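Local coordinates for extracellular ligand-binding receptor (Desulfitobacterium hafniense, PDB 4Q6B), which probably serves as the extracellular substrate-binding component of an ABC transporter for amino acids, and holds leucine in this crystal, at residues Q35-Q40 with D291-L296. Numbering follows the deposited sequence. Where two conformers were deposited one is given.
Sequences QEINEQ and DAVILL
Two helices of the lobe built on the five-stranded parallel sheet pack together here: the C-terminal end of helix 26-39 meets the middle of helix 284-301, largely through Ile37 and Ile294. Their CA atoms lie 7.3 Å apart. The two isoleucine side chains run antiparallel alongside one another, and the methyl CD1 of Ile37 rests against the methyl CD1 of Ile294 at 3.7 Å. That same methyl of Ile294 also lies 3.9 Å from CG1 of Ile37, so one branch of Ile294 touches two successive carbons of its neighbour. In Ile37, CG1 stands anti to the carbonyl carbon (chi1 -71°), which directs the longer branch at the facing helix. The preceding residue, Val293, adds a looser apolar contact, its CG1 4.4 Å from CG1 of Ile37. The side chains in closest contact are all aliphatic, and the patch is only partly buried. Val293 continues the seam along helix 26-39 over Leu30, Ala33 and Val34 and also reaches Ile79 of the central sheet; Ile294 leans on Ala33 and Trp321. At the start of 291-296, the carboxylate of Asp291 accepts hydrogen bonds from the backbone N of Val324 and Met325 and is hydrogen-bonded to NE2 of His328. The arrangement, neighbouring helices joined by aliphatic side chains alongside a parallel sheet, is that of an alpha/beta lobe of a periplasmic binding protein in the leucine-binding family.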
loop_
_atom_site.group_PDB
_atom_site.type_symbol
_atom_site.label_atom_id
_atom_site.label_comp_id
_atom_site.label_asym_id
_atom_site.label_seq_id
_atom_site.Cartn_x
_atom_site.Cartn_y
_atom_site.Cartn_z
ATOM N N GLN A 35 -5.092 19.252 -9.979
ATOM C CA GLN A 35 -4.645 20.492 -10.638
ATOM C C GLN A 35 -4.183 20.176 -12.056
ATOM O O GLN A 35 -4.458 20.917 -13.015
ATOM C CB GLN A 35 -3.439 21.144 -9.920
ATOM C CG GLN A 35 -3.622 21.606 -8.475
ATOM C CD GLN A 35 -4.434 22.889 -8.311
ATOM O OE1 GLN A 35 -4.670 23.337 -7.177
ATOM N NE2 GLN A 35 -4.862 23.490 -9.433
ATOM N N GLU A 36 -3.513 19.037 -12.196
ATOM C CA GLU A 36 -3.024 18.625 -13.517
ATOM C C GLU A 36 -4.212 18.315 -14.445
ATOM O O GLU A 36 -4.214 18.723 -15.597
ATOM C CB GLU A 36 -2.094 17.397 -13.367
ATOM C CG GLU A 36 -1.626 16.789 -14.688
ATOM C CD GLU A 36 -0.801 17.745 -15.548
ATOM O OE1 GLU A 36 -0.844 17.599 -16.791
ATOM O OE2 GLU A 36 -0.108 18.633 -14.996
ATOM N N ILE A 37 -5.224 17.633 -13.915
ATOM C CA ILE A 37 -6.396 17.222 -14.713
ATOM C C ILE A 37 -7.140 18.474 -15.181
ATOM O O ILE A 37 -7.464 18.628 -16.366
ATOM C CB ILE A 37 -7.332 16.335 -13.907
ATOM C CG1 ILE A 37 -6.701 14.942 -13.663
ATOM C CG2 ILE A 37 -8.714 16.217 -14.597
ATOM C CD1 ILE A 37 -6.324 14.236 -14.953
ATOM N N ASN A 38 -7.398 19.392 -14.248
ATOM C CA ASN A 38 -8.004 20.686 -14.643
ATOM C C ASN A 38 -7.191 21.571 -15.609
ATOM O O ASN A 38 -7.749 22.238 -16.520
ATOM C CB ASN A 38 -8.435 21.430 -13.374
ATOM C CG ASN A 38 -9.613 20.705 -12.659
ATOM O OD1 ASN A 38 -10.391 19.990 -13.312
ATOM N ND2 ASN A 38 -9.716 20.852 -11.329
ATOM N N GLU A 39 -5.869 21.570 -15.469
ATOM C CA GLU A 39 -5.043 22.341 -16.375
ATOM C C GLU A 39 -5.161 21.778 -17.799
ATOM O O GLU A 39 -5.044 22.509 -18.795
ATOM C CB GLU A 39 -3.585 22.329 -15.875
ATOM C CG GLU A 39 -3.274 23.438 -14.848
ATOM C CD GLU A 39 -1.999 23.184 -14.014
ATOM O OE1 GLU A 39 -1.197 22.276 -14.357
ATOM O OE2 GLU A 39 -1.809 23.895 -12.997
ATOM N N GLN A 40 -5.418 20.477 -17.893
ATOM C CA GLN A 40 -5.498 19.804 -19.197
ATOM C C GLN A 40 -6.922 19.821 -19.740
ATOM O O GLN A 40 -7.201 19.244 -20.786
ATOM C CB GLN A 40 -5.014 18.355 -19.093
ATOM C CG GLN A 40 -3.519 18.275 -18.941
ATOM C CD GLN A 40 -2.812 19.104 -19.992
ATOM O OE1 GLN A 40 -3.090 18.977 -21.189
ATOM N NE2 GLN A 40 -1.908 19.982 -19.553
ATOM N N ASP A 291 -1.558 8.777 -8.701
ATOM C CA ASP A 291 -1.918 7.842 -9.765
ATOM C C ASP A 291 -3.412 7.474 -9.688
ATOM O O ASP A 291 -4.047 7.270 -10.772
ATOM C CB ASP A 291 -1.077 6.553 -9.722
ATOM C CG ASP A 291 0.245 6.684 -10.488
ATOM O OD1 ASP A 291 0.532 7.735 -11.121
ATOM O OD2 ASP A 291 1.021 5.708 -10.436
ATOM N N ALA A 292 -3.995 7.461 -8.493
ATOM C CA ALA A 292 -5.399 7.048 -8.418
ATOM C C ALA A 292 -6.284 8.099 -9.084
ATOM O O ALA A 292 -7.244 7.774 -9.741
ATOM C CB ALA A 292 -5.841 6.876 -6.951
ATOM N N VAL A 293 -6.002 9.370 -8.824
ATOM C CA VAL A 293 -6.766 10.463 -9.416
ATOM C C VAL A 293 -6.571 10.456 -10.927
ATOM O O VAL A 293 -7.547 10.569 -11.678
ATOM C CB VAL A 293 -6.358 11.851 -8.833
ATOM C CG1 VAL A 293 -6.950 13.014 -9.685
ATOM C CG2 VAL A 293 -6.791 11.986 -7.390
ATOM N N ILE A 294 -5.334 10.258 -11.384
ATOM C CA ILE A 294 -5.093 10.340 -12.820
ATOM C C ILE A 294 -5.797 9.163 -13.523
ATOM O O ILE A 294 -6.402 9.335 -14.613
ATOM C CB ILE A 294 -3.599 10.355 -13.177
ATOM C CG1 ILE A 294 -2.877 11.587 -12.593
ATOM C CG2 ILE A 294 -3.423 10.378 -14.714
ATOM C CD1 ILE A 294 -3.444 12.905 -12.998
ATOM N N LEU A 295 -5.697 7.976 -12.911
ATOM C CA LEU A 295 -6.312 6.750 -13.435
ATOM C C LEU A 295 -7.831 6.937 -13.527
ATOM O O LEU A 295 -8.440 6.716 -14.576
ATOM C CB LEU A 295 -6.023 5.558 -12.499
ATOM C CG LEU A 295 -4.769 4.669 -12.573
ATOM C CD1 LEU A 295 -4.275 4.153 -11.201
ATOM C CD2 LEU A 295 -5.047 3.494 -13.504
ATOM N N LEU A 296 -8.436 7.393 -12.435
ATOM C CA LEU A 296 -9.906 7.546 -12.425
ATOM C C LEU A 296 -10.354 8.604 -13.436
ATOM O O LEU A 296 -11.396 8.475 -14.118
ATOM C CB LEU A 296 -10.437 7.912 -11.050
ATOM C CG LEU A 296 -10.317 6.810 -10.024
ATOM C CD1 LEU A 296 -10.613 7.382 -8.621
ATOM C CD2 LEU A 296 -11.310 5.693 -10.343
#